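Local atomic coordinates of HTH-type transcriptional regulator ascG (Escherichia coli, PDB entry 3BRQ), a protein that represses transcription of the cryptic asc operon of Escherichia coli as a sequence-specific DNA-binding regulator of the LacI family. Residues B[32-37]-B[105-110]; B[53-58]-B[74-79]; B[160-165]-B[175-180]. One frame throughout, in Å; residues are numbered along the deposited sequence.

Contact 1 of 3, residues B[32-37]-B[105-110]; sequences HGIYFS and MVLNRR. With SO4 (sulfate ion), chain F.
Ile34 and Asn108 meet where two loops at the C-terminal ends of parallel strands line the inter-lobe cleft of a periplasmic-binding-protein-like fold, the usual effector site of LacI-family repressors. From CB, Ile34 sends out two branches. CG2 leans on CD2 of Leu107 at 4.3 Å, a loose apolar touch. CG1, turned anti to the carbonyl carbon (chi1 -49°), runs along the amide of Asn108, 4.0 Å from its CG, and the terminal CD1 reaches ND2 of Asn108 at 3.5 Å. The side chains run antiparallel to one another, and the CD1 methyl rests beside the amide nitrogen while that nitrogen donates a hydrogen bond to NE2 of His123. Val255 and Met258 of helix 255-270 also pack on Ile34. OD1 of Asn108 lies 3.4 Å from O1 of a sulfate, probably from the crystallisation liquor, which is hydrogen-bonded by Thr153, Tyr84, Ser151 and Arg86. Putting a leucine in place of Asn108 would probably leave His123 without its amide partner and set a purely apolar tip beside the anion. Gly33 also grips the anion; a CB there would press on O4, which accepts the backbone N-H: Gly33 N lies 2.9 Å from sulfate O4, with an N-H...O angle of 155°.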
loop_
_atom_site.group_PDB
_atom_site.type_symbol
_atom_site.label_atom_id
_atom_site.label_comp_id
_atom_site.label_asym_id
_atom_site.label_seq_id
_atom_site.Cartn_x
_atom_site.Cartn_y
_atom_site.Cartn_z
ATOM N N HIS B 32 -3.618 -6.601 -3.949
ATOM C CA HIS B 32 -3.664 -6.666 -5.395
ATOM C C HIS B 32 -2.360 -7.263 -5.904
ATOM O O HIS B 32 -1.281 -6.803 -5.527
ATOM C CB HIS B 32 -3.791 -5.244 -5.957
ATOM C CG HIS B 32 -5.156 -4.675 -5.828
ATOM N ND1 HIS B 32 -5.541 -3.883 -4.761
ATOM C CD2 HIS B 32 -6.253 -4.808 -6.621
ATOM C CE1 HIS B 32 -6.806 -3.525 -4.923
ATOM N NE2 HIS B 32 -7.259 -4.082 -6.038
ATOM N N GLY B 33 -2.476 -8.244 -6.794
ATOM C CA GLY B 33 -1.351 -8.819 -7.513
ATOM C C GLY B 33 -0.493 -7.808 -8.253
ATOM O O GLY B 33 0.728 -7.987 -8.326
ATOM N N ILE B 34 -1.095 -6.707 -8.744
ATOM C CA ILE B 34 -0.326 -5.604 -9.298
ATOM C C ILE B 34 -0.434 -4.478 -8.245
ATOM O O ILE B 34 -1.517 -3.922 -8.025
ATOM C CB ILE B 34 -0.899 -5.100 -10.678
ATOM C CG1 ILE B 34 -1.172 -6.252 -11.677
ATOM C CG2 ILE B 34 -0.030 -3.933 -11.254
ATOM C CD1 ILE B 34 -0.009 -7.192 -11.942
ATOM N N TYR B 35 0.657 -4.150 -7.573
ATOM C CA TYR B 35 0.557 -3.172 -6.451
ATOM C C TYR B 35 -0.292 -1.957 -6.853
ATOM O O TYR B 35 -0.054 -1.322 -7.874
ATOM C CB TYR B 35 1.948 -2.760 -5.952
ATOM C CG TYR B 35 1.973 -1.782 -4.767
ATOM C CD1 TYR B 35 0.930 -1.706 -3.849
ATOM C CD2 TYR B 35 3.087 -0.970 -4.549
ATOM C CE1 TYR B 35 0.975 -0.809 -2.746
ATOM C CE2 TYR B 35 3.147 -0.086 -3.468
ATOM C CZ TYR B 35 2.097 -0.012 -2.572
ATOM O OH TYR B 35 2.189 0.874 -1.514
ATOM N N PHE B 36 -1.331 -1.677 -6.080
ATOM C CA PHE B 36 -2.339 -0.719 -6.511
ATOM C C PHE B 36 -1.834 0.750 -6.420
ATOM O O PHE B 36 -2.046 1.548 -7.335
ATOM C CB PHE B 36 -3.627 -1.043 -5.738
ATOM C CG PHE B 36 -4.820 -0.161 -6.028
ATOM C CD1 PHE B 36 -4.847 0.749 -7.086
ATOM C CD2 PHE B 36 -5.968 -0.304 -5.246
ATOM C CE1 PHE B 36 -5.953 1.556 -7.304
ATOM C CE2 PHE B 36 -7.111 0.495 -5.469
ATOM C CZ PHE B 36 -7.095 1.426 -6.506
ATOM N N SER B 37 -1.141 1.129 -5.368
ATOM C CA SER B 37 -0.765 2.549 -5.324
ATOM C C SER B 37 0.320 2.816 -6.388
ATOM O O SER B 37 0.300 3.871 -7.037
ATOM C CB SER B 37 -0.319 2.957 -3.939
ATOM O OG SER B 37 0.889 2.316 -3.681
HETATM N N MSE B 105 -9.387 -1.853 -22.169
HETATM C CA MSE B 105 -8.322 -2.827 -22.013
HETATM C C MSE B 105 -8.314 -3.426 -20.615
HETATM O O MSE B 105 -8.730 -2.747 -19.668
HETATM C CB MSE B 105 -6.973 -2.177 -22.356
HETATM C CG MSE B 105 -6.831 -2.049 -23.911
HETATM SE SE MSE B 105 -5.112 -1.434 -24.489
HETATM C CE MSE B 105 -3.994 -2.947 -24.150
ATOM N N VAL B 106 -7.785 -4.648 -20.488
ATOM C CA VAL B 106 -7.788 -5.402 -19.231
ATOM C C VAL B 106 -6.347 -5.609 -18.767
ATOM O O VAL B 106 -5.469 -5.904 -19.562
ATOM C CB VAL B 106 -8.566 -6.783 -19.359
ATOM C CG1 VAL B 106 -7.879 -7.676 -20.329
ATOM C CG2 VAL B 106 -8.677 -7.509 -18.001
ATOM N N LEU B 107 -6.114 -5.353 -17.480
ATOM C CA LEU B 107 -4.860 -5.602 -16.782
ATOM C C LEU B 107 -4.964 -6.885 -15.926
ATOM O O LEU B 107 -5.935 -7.063 -15.161
ATOM C CB LEU B 107 -4.576 -4.396 -15.847
ATOM C CG LEU B 107 -3.242 -4.408 -15.072
ATOM C CD1 LEU B 107 -2.052 -4.195 -16.069
ATOM C CD2 LEU B 107 -3.237 -3.292 -14.020
ATOM N N ASN B 108 -3.934 -7.742 -15.998
ATOM C CA ASN B 108 -3.775 -8.886 -15.072
ATOM C C ASN B 108 -4.598 -10.113 -15.469
ATOM O O ASN B 108 -4.695 -11.068 -14.682
ATOM C CB ASN B 108 -4.051 -8.512 -13.591
ATOM C CG ASN B 108 -3.364 -9.486 -12.579
ATOM O OD1 ASN B 108 -3.964 -9.903 -11.577
ATOM N ND2 ASN B 108 -2.128 -9.846 -12.846
ATOM N N ARG B 109 -5.217 -10.094 -16.653
ATOM C CA ARG B 109 -6.006 -11.250 -17.122
ATOM C C ARG B 109 -5.726 -11.404 -18.626
ATOM O O ARG B 109 -5.635 -10.405 -19.356
ATOM C CB ARG B 109 -7.525 -11.059 -16.879
ATOM C CG ARG B 109 -7.945 -10.396 -15.528
ATOM C CD ARG B 109 -7.823 -11.336 -14.265
ATOM N NE ARG B 109 -8.644 -12.497 -14.548
ATOM C CZ ARG B 109 -9.953 -12.569 -14.293
ATOM N NH1 ARG B 109 -10.538 -11.591 -13.604
ATOM N NH2 ARG B 109 -10.658 -13.670 -14.647
ATOM N N ARG B 110 -5.572 -12.637 -19.087
ATOM C CA ARG B 110 -5.316 -12.901 -20.529
ATOM C C ARG B 110 -6.604 -13.195 -21.288
ATOM O O ARG B 110 -7.280 -14.156 -20.971
ATOM C CB ARG B 110 -4.329 -14.076 -20.697
ATOM C CG ARG B 110 -3.876 -14.272 -22.176
ATOM C CD ARG B 110 -2.693 -15.228 -22.326
ATOM N NE ARG B 110 -2.747 -16.303 -21.344
ATOM C CZ ARG B 110 -1.969 -17.391 -21.342
ATOM N NH1 ARG B 110 -1.044 -17.580 -22.287
ATOM N NH2 ARG B 110 -2.126 -18.294 -20.376
HETATM S S SO4 F . -5.828 -10.189 -7.912
HETATM O O1 SO4 F . -5.397 -11.207 -8.813
HETATM O O2 SO4 F . -7.232 -9.819 -8.235
HETATM O O3 SO4 F . -5.570 -10.561 -6.546
HETATM O O4 SO4 F . -4.906 -9.073 -8.091
#

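Contact 2 of 3, residues B[53-58]-B[74-79]; sequences QLLLAD and LDLRCD
Leu55 and Cys78 mark the closest backbone approach, their CA atoms 7.9 Å apart, where strand 53-60 passes the turn that follows helix 63-75; the spacing leaves the contact entirely to side chains. One branch of Leu55 does the touching. Its CG stands anti to the carbonyl carbon (chi1 -84°), and the extended second torsion carries CD1 out to the turn, where it meets two residues. SG of Cys78 lies 3.9 Å from Leu55 CD1, a van der Waals contact between sulfur and methyl. On the other partner, CD1 of Leu76 approaches Leu55 CD1 at 4.4 Å, methyl to methyl and at the limit of touching. The turn itself presents these two side chains. Arg77, with positive phi, is the C' residue of a Schellman motif that ends the helix: Cys78 N pairs with Leu73 O, and Arg77 N bonds to Leu74 O at 2.6 Å. Leu76 and Cys78, flanking Arg77, both point their CB atoms toward the strand, while the arginine side chain finishes far from it. Leu73 of the helix touches both Leu55 and Cys78 and completes the small apolar cluster. Strand 53-60, helix 63-75 and strand 80-84 form a beta-alpha-beta unit of the parallel sheet. Strand 53-60 is outermost within the chain, hydrogen-bonded to strand 21-27; beyond it Leu55, Leu56 and Ala57 pair antiparallel with a strand of the second subunit, so this edge carries the sheet across the dimer interface, and Leu76 of that subunit packs on Leu55, while helix 36-49 lies against Leu54 and Leu56.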
loop_
_atom_site.group_PDB
_atom_site.type_symbol
_atom_site.label_atom_id
_atom_site.label_comp_id
_atom_site.label_asym_id
_atom_site.label_seq_id
_atom_site.Cartn_x
_atom_site.Cartn_y
_atom_site.Cartn_z
ATOM N N GLN B 53 -7.386 13.622 -18.443
ATOM C CA GLN B 53 -7.924 13.512 -17.081
ATOM C C GLN B 53 -8.056 12.042 -16.739
ATOM O O GLN B 53 -8.372 11.206 -17.584
ATOM C CB GLN B 53 -9.300 14.152 -16.967
ATOM C CG GLN B 53 -9.316 15.665 -17.179
ATOM C CD GLN B 53 -8.376 16.396 -16.191
ATOM O OE1 GLN B 53 -8.263 16.002 -15.022
ATOM N NE2 GLN B 53 -7.678 17.430 -16.674
ATOM N N LEU B 54 -7.838 11.752 -15.473
ATOM C CA LEU B 54 -7.934 10.411 -14.968
ATOM C C LEU B 54 -9.140 10.340 -14.029
ATOM O O LEU B 54 -9.318 11.243 -13.182
ATOM C CB LEU B 54 -6.668 10.111 -14.174
ATOM C CG LEU B 54 -6.522 8.687 -13.654
ATOM C CD1 LEU B 54 -6.004 7.843 -14.772
ATOM C CD2 LEU B 54 -5.563 8.695 -12.505
ATOM N N LEU B 55 -9.934 9.277 -14.178
ATOM C CA LEU B 55 -11.039 8.950 -13.257
ATOM C C LEU B 55 -10.876 7.506 -12.769
ATOM O O LEU B 55 -10.709 6.614 -13.587
ATOM C CB LEU B 55 -12.405 9.057 -13.963
ATOM C CG LEU B 55 -13.016 10.473 -14.029
ATOM C CD1 LEU B 55 -14.417 10.432 -14.656
ATOM C CD2 LEU B 55 -13.046 11.118 -12.632
ATOM N N LEU B 56 -10.890 7.265 -11.466
ATOM C CA LEU B 56 -10.884 5.853 -10.983
ATOM C C LEU B 56 -12.219 5.568 -10.308
ATOM O O LEU B 56 -12.580 6.263 -9.387
ATOM C CB LEU B 56 -9.770 5.649 -9.961
ATOM C CG LEU B 56 -9.746 4.408 -9.088
ATOM C CD1 LEU B 56 -9.337 3.195 -9.899
ATOM C CD2 LEU B 56 -8.713 4.634 -7.974
ATOM N N ALA B 57 -12.905 4.514 -10.738
ATOM C CA ALA B 57 -14.127 4.105 -10.075
ATOM C C ALA B 57 -13.882 2.828 -9.253
ATOM O O ALA B 57 -13.233 1.878 -9.714
ATOM C CB ALA B 57 -15.285 3.899 -11.136
ATOM N N ASP B 58 -14.391 2.823 -8.027
ATOM C CA ASP B 58 -14.389 1.641 -7.196
ATOM C C ASP B 58 -15.136 0.507 -7.972
ATOM O O ASP B 58 -16.311 0.611 -8.247
ATOM C CB ASP B 58 -15.155 1.960 -5.922
ATOM C CG ASP B 58 -15.119 0.849 -4.900
ATOM O OD1 ASP B 58 -14.372 -0.139 -5.130
ATOM O OD2 ASP B 58 -15.863 1.000 -3.879
ATOM N N LEU B 74 -18.274 4.938 -18.497
ATOM C CA LEU B 74 -18.709 5.306 -19.837
ATOM C C LEU B 74 -19.830 6.371 -19.863
ATOM O O LEU B 74 -19.804 7.314 -20.689
ATOM C CB LEU B 74 -19.159 4.049 -20.567
ATOM C CG LEU B 74 -17.972 3.128 -20.719
ATOM C CD1 LEU B 74 -18.412 1.890 -21.529
ATOM C CD2 LEU B 74 -16.784 3.897 -21.414
ATOM N N ASP B 75 -20.766 6.255 -18.910
ATOM C CA ASP B 75 -21.885 7.160 -18.814
ATOM C C ASP B 75 -21.367 8.481 -18.235
ATOM O O ASP B 75 -22.097 9.483 -18.210
ATOM C CB ASP B 75 -22.922 6.583 -17.865
ATOM C CG ASP B 75 -23.627 5.369 -18.438
ATOM O OD1 ASP B 75 -23.443 5.093 -19.620
ATOM O OD2 ASP B 75 -24.370 4.700 -17.715
ATOM N N LEU B 76 -20.142 8.488 -17.731
ATOM C CA LEU B 76 -19.526 9.775 -17.383
ATOM C C LEU B 76 -18.722 10.279 -18.587
ATOM O O LEU B 76 -18.069 11.314 -18.508
ATOM C CB LEU B 76 -18.663 9.647 -16.138
ATOM C CG LEU B 76 -19.425 9.185 -14.893
ATOM C CD1 LEU B 76 -18.433 9.022 -13.745
ATOM C CD2 LEU B 76 -20.540 10.172 -14.555
ATOM N N ARG B 77 -18.826 9.567 -19.706
ATOM C CA ARG B 77 -18.071 9.893 -20.919
ATOM C C ARG B 77 -16.553 9.802 -20.751
ATOM O O ARG B 77 -15.820 10.623 -21.298
ATOM C CB ARG B 77 -18.437 11.274 -21.512
ATOM C CG ARG B 77 -18.525 11.263 -23.051
ATOM C CD ARG B 77 -18.421 12.669 -23.686
ATOM N NE ARG B 77 -19.373 13.625 -23.132
ATOM C CZ ARG B 77 -20.033 14.546 -23.850
ATOM N NH1 ARG B 77 -19.875 14.621 -25.177
ATOM N NH2 ARG B 77 -20.866 15.390 -23.239
ATOM N N CYS B 78 -16.078 8.797 -20.023
ATOM C CA CYS B 78 -14.707 8.325 -20.243
ATOM C C CYS B 78 -14.522 7.840 -21.675
ATOM O O CYS B 78 -15.357 7.114 -22.216
ATOM C CB CYS B 78 -14.319 7.214 -19.269
ATOM S SG CYS B 78 -14.182 7.849 -17.611
ATOM N N ASP B 79 -13.405 8.232 -22.271
ATOM C CA ASP B 79 -13.094 7.926 -23.677
ATOM C C ASP B 79 -12.429 6.549 -23.865
ATOM O O ASP B 79 -12.557 5.949 -24.913
ATOM C CB ASP B 79 -12.219 9.046 -24.233
ATOM C CG ASP B 79 -12.874 10.429 -24.060
ATOM O OD1 ASP B 79 -13.718 10.756 -24.902
ATOM O OD2 ASP B 79 -12.610 11.144 -23.061
#

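Contact 3 of 3, residues B[160-165]-B[175-180]; sequences GYKDAL and KLIANG
Tyr161 and Ile177 have the most surface buried here, and their side chains bring helix 152-167 onto the edge strand 177-178. From the helix, the tyrosine ring is carried out by a CG anti to the backbone N (chi1 169°), and CE2 is the ring atom that reaches the strand: it lies 3.7 Å from CG1 of Ile177 and 3.9 Å from CD1 of Ile177. The isoleucine comes at the ring obliquely. Its CG1 is anti to the carbonyl carbon, and with the second torsion extended (158°) CD1 continues past the ring to CE of Lys162, 4.2 Å away. Lys162 lies at the border of the contact; its chain, extended beyond CG, crosses Ile177 at about a right angle, and its CE only grazes the methyl. Farther along the tyrosine, OH passes CB of Leu176 at 4.0 Å, again with the side chains nearly perpendicular. The hydroxyl is hydrogen-bonded to the backbone O of Ile142 in strand 142-145, which probably holds the outer end of the ring in place in this apolar setting. Phe144 stacks on the same ring, while within the helix Leu165 CG lies over one face, 4.3 Å above its plane and offset toward the rim. Tyr161 thus spans two neighbouring strands, meeting Ile177 on one and Ile142 and Phe144 on the other; the backbones of Leu176 and Ala178 hydrogen-bond to Phe144. Strand 142-145, helix 152-167 and strand 177-178 form a beta-alpha-beta unit with parallel strands, the repeating element of the periplasmic-binding-protein-like fold.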
loop_
_atom_site.group_PDB
_atom_site.type_symbol
_atom_site.label_atom_id
_atom_site.label_comp_id
_atom_site.label_asym_id
_atom_site.label_seq_id
_atom_site.Cartn_x
_atom_site.Cartn_y
_atom_site.Cartn_z
ATOM N N GLY B 160 1.388 -22.842 -10.301
ATOM C CA GLY B 160 2.791 -22.877 -10.718
ATOM C C GLY B 160 3.638 -23.674 -9.739
ATOM O O GLY B 160 4.558 -24.354 -10.134
ATOM N N TYR B 161 3.366 -23.536 -8.440
ATOM C CA TYR B 161 3.905 -24.455 -7.457
ATOM C C TYR B 161 3.592 -25.947 -7.779
ATOM O O TYR B 161 4.506 -26.754 -7.786
ATOM C CB TYR B 161 3.394 -24.055 -6.074
ATOM C CG TYR B 161 3.645 -25.059 -4.964
ATOM C CD1 TYR B 161 4.907 -25.164 -4.355
ATOM C CD2 TYR B 161 2.621 -25.886 -4.508
ATOM C CE1 TYR B 161 5.131 -26.081 -3.302
ATOM C CE2 TYR B 161 2.829 -26.793 -3.446
ATOM C CZ TYR B 161 4.080 -26.901 -2.874
ATOM O OH TYR B 161 4.295 -27.781 -1.830
ATOM N N LYS B 162 2.342 -26.337 -7.947
ATOM C CA LYS B 162 2.036 -27.765 -8.179
ATOM C C LYS B 162 2.710 -28.239 -9.472
ATOM O O LYS B 162 3.247 -29.363 -9.528
ATOM C CB LYS B 162 0.518 -27.984 -8.293
ATOM C CG LYS B 162 -0.234 -27.616 -6.977
ATOM C CD LYS B 162 -1.735 -27.713 -7.157
ATOM C CE LYS B 162 -2.489 -27.908 -5.828
ATOM N NZ LYS B 162 -3.971 -27.690 -6.076
ATOM N N ASP B 163 2.699 -27.390 -10.504
ATOM C CA ASP B 163 3.342 -27.792 -11.806
ATOM C C ASP B 163 4.853 -28.002 -11.677
ATOM O O ASP B 163 5.383 -28.943 -12.253
ATOM C CB ASP B 163 3.016 -26.791 -12.922
ATOM C CG ASP B 163 3.335 -27.337 -14.365
ATOM O OD1 ASP B 163 3.240 -28.569 -14.651
ATOM O OD2 ASP B 163 3.643 -26.491 -15.230
ATOM N N ALA B 164 5.546 -27.113 -10.960
ATOM C CA ALA B 164 6.976 -27.251 -10.687
ATOM C C ALA B 164 7.323 -28.534 -9.930
ATOM O O ALA B 164 8.254 -29.253 -10.341
ATOM C CB ALA B 164 7.541 -25.991 -9.952
ATOM N N LEU B 165 6.556 -28.874 -8.887
ATOM C CA LEU B 165 6.736 -30.182 -8.258
ATOM C C LEU B 165 6.518 -31.337 -9.248
ATOM O O LEU B 165 7.339 -32.247 -9.337
ATOM C CB LEU B 165 5.749 -30.403 -7.121
ATOM C CG LEU B 165 5.712 -29.477 -5.926
ATOM C CD1 LEU B 165 4.935 -30.139 -4.779
ATOM C CD2 LEU B 165 7.099 -29.054 -5.506
ATOM N N LYS B 175 -0.475 -31.333 2.739
ATOM C CA LYS B 175 -0.100 -30.933 4.099
ATOM C C LYS B 175 0.959 -29.862 4.094
ATOM O O LYS B 175 1.145 -29.171 5.100
ATOM C CB LYS B 175 0.294 -32.133 4.986
ATOM C CG LYS B 175 -0.954 -32.980 5.365
ATOM C CD LYS B 175 -0.600 -34.239 6.218
ATOM C CE LYS B 175 0.351 -33.844 7.328
ATOM N NZ LYS B 175 0.365 -34.708 8.579
ATOM N N LEU B 176 1.670 -29.744 2.971
ATOM C CA LEU B 176 2.637 -28.670 2.806
ATOM C C LEU B 176 2.023 -27.366 2.277
ATOM O O LEU B 176 2.732 -26.437 2.055
ATOM C CB LEU B 176 3.813 -29.091 1.921
ATOM C CG LEU B 176 4.774 -30.110 2.589
ATOM C CD1 LEU B 176 5.729 -30.720 1.550
ATOM C CD2 LEU B 176 5.556 -29.407 3.733
ATOM N N ILE B 177 0.729 -27.349 1.986
ATOM C CA ILE B 177 0.078 -26.126 1.484
ATOM C C ILE B 177 -0.804 -25.581 2.594
ATOM O O ILE B 177 -1.672 -26.299 3.131
ATOM C CB ILE B 177 -0.817 -26.403 0.229
ATOM C CG1 ILE B 177 0.055 -26.886 -0.973
ATOM C CG2 ILE B 177 -1.582 -25.130 -0.148
ATOM C CD1 ILE B 177 -0.723 -27.670 -2.043
ATOM N N ALA B 178 -0.602 -24.324 2.927
ATOM C CA ALA B 178 -1.376 -23.665 3.983
ATOM C C ALA B 178 -2.145 -22.528 3.297
ATOM O O ALA B 178 -1.537 -21.708 2.586
ATOM C CB ALA B 178 -0.411 -23.091 5.030
ATOM N N ASN B 179 -3.469 -22.471 3.473
ATOM C CA ASN B 179 -4.278 -21.423 2.841
ATOM C C ASN B 179 -4.158 -20.133 3.672
ATOM O O ASN B 179 -4.268 -20.172 4.898
ATOM C CB ASN B 179 -5.737 -21.836 2.735
ATOM C CG ASN B 179 -5.946 -23.070 1.849
ATOM O OD1 ASN B 179 -6.802 -23.895 2.146
ATOM N ND2 ASN B 179 -5.182 -23.184 0.752
ATOM N N GLY B 180 -3.851 -19.029 3.022
ATOM C CA GLY B 180 -3.549 -17.763 3.701
ATOM C C GLY B 180 -4.464 -16.693 3.119
ATOM O O GLY B 180 -5.338 -16.985 2.268
#

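Along the chain, both segments of contact 2 fall between the two of contact 1, and contact 3 follows both. Contacts 1 and 2 share the five-stranded parallel sheet; their centres are 18 Å apart, and they touch where Phe36 CZ packs on Leu56 CD2 at 3.9 Å, joining helix 36-49 to strand 53-60. Both also reach the second subunit. Contact 3 belongs to the other sheet, its centre about 23 Å from that of contact 1 and 39 Å from that of contact 2, on the opposite side of the chain's centre from contact 2. Contacts 1 and 2 thus lie in one lobe, with contact 1 also at the cleft, and contact 3 in the other lobe.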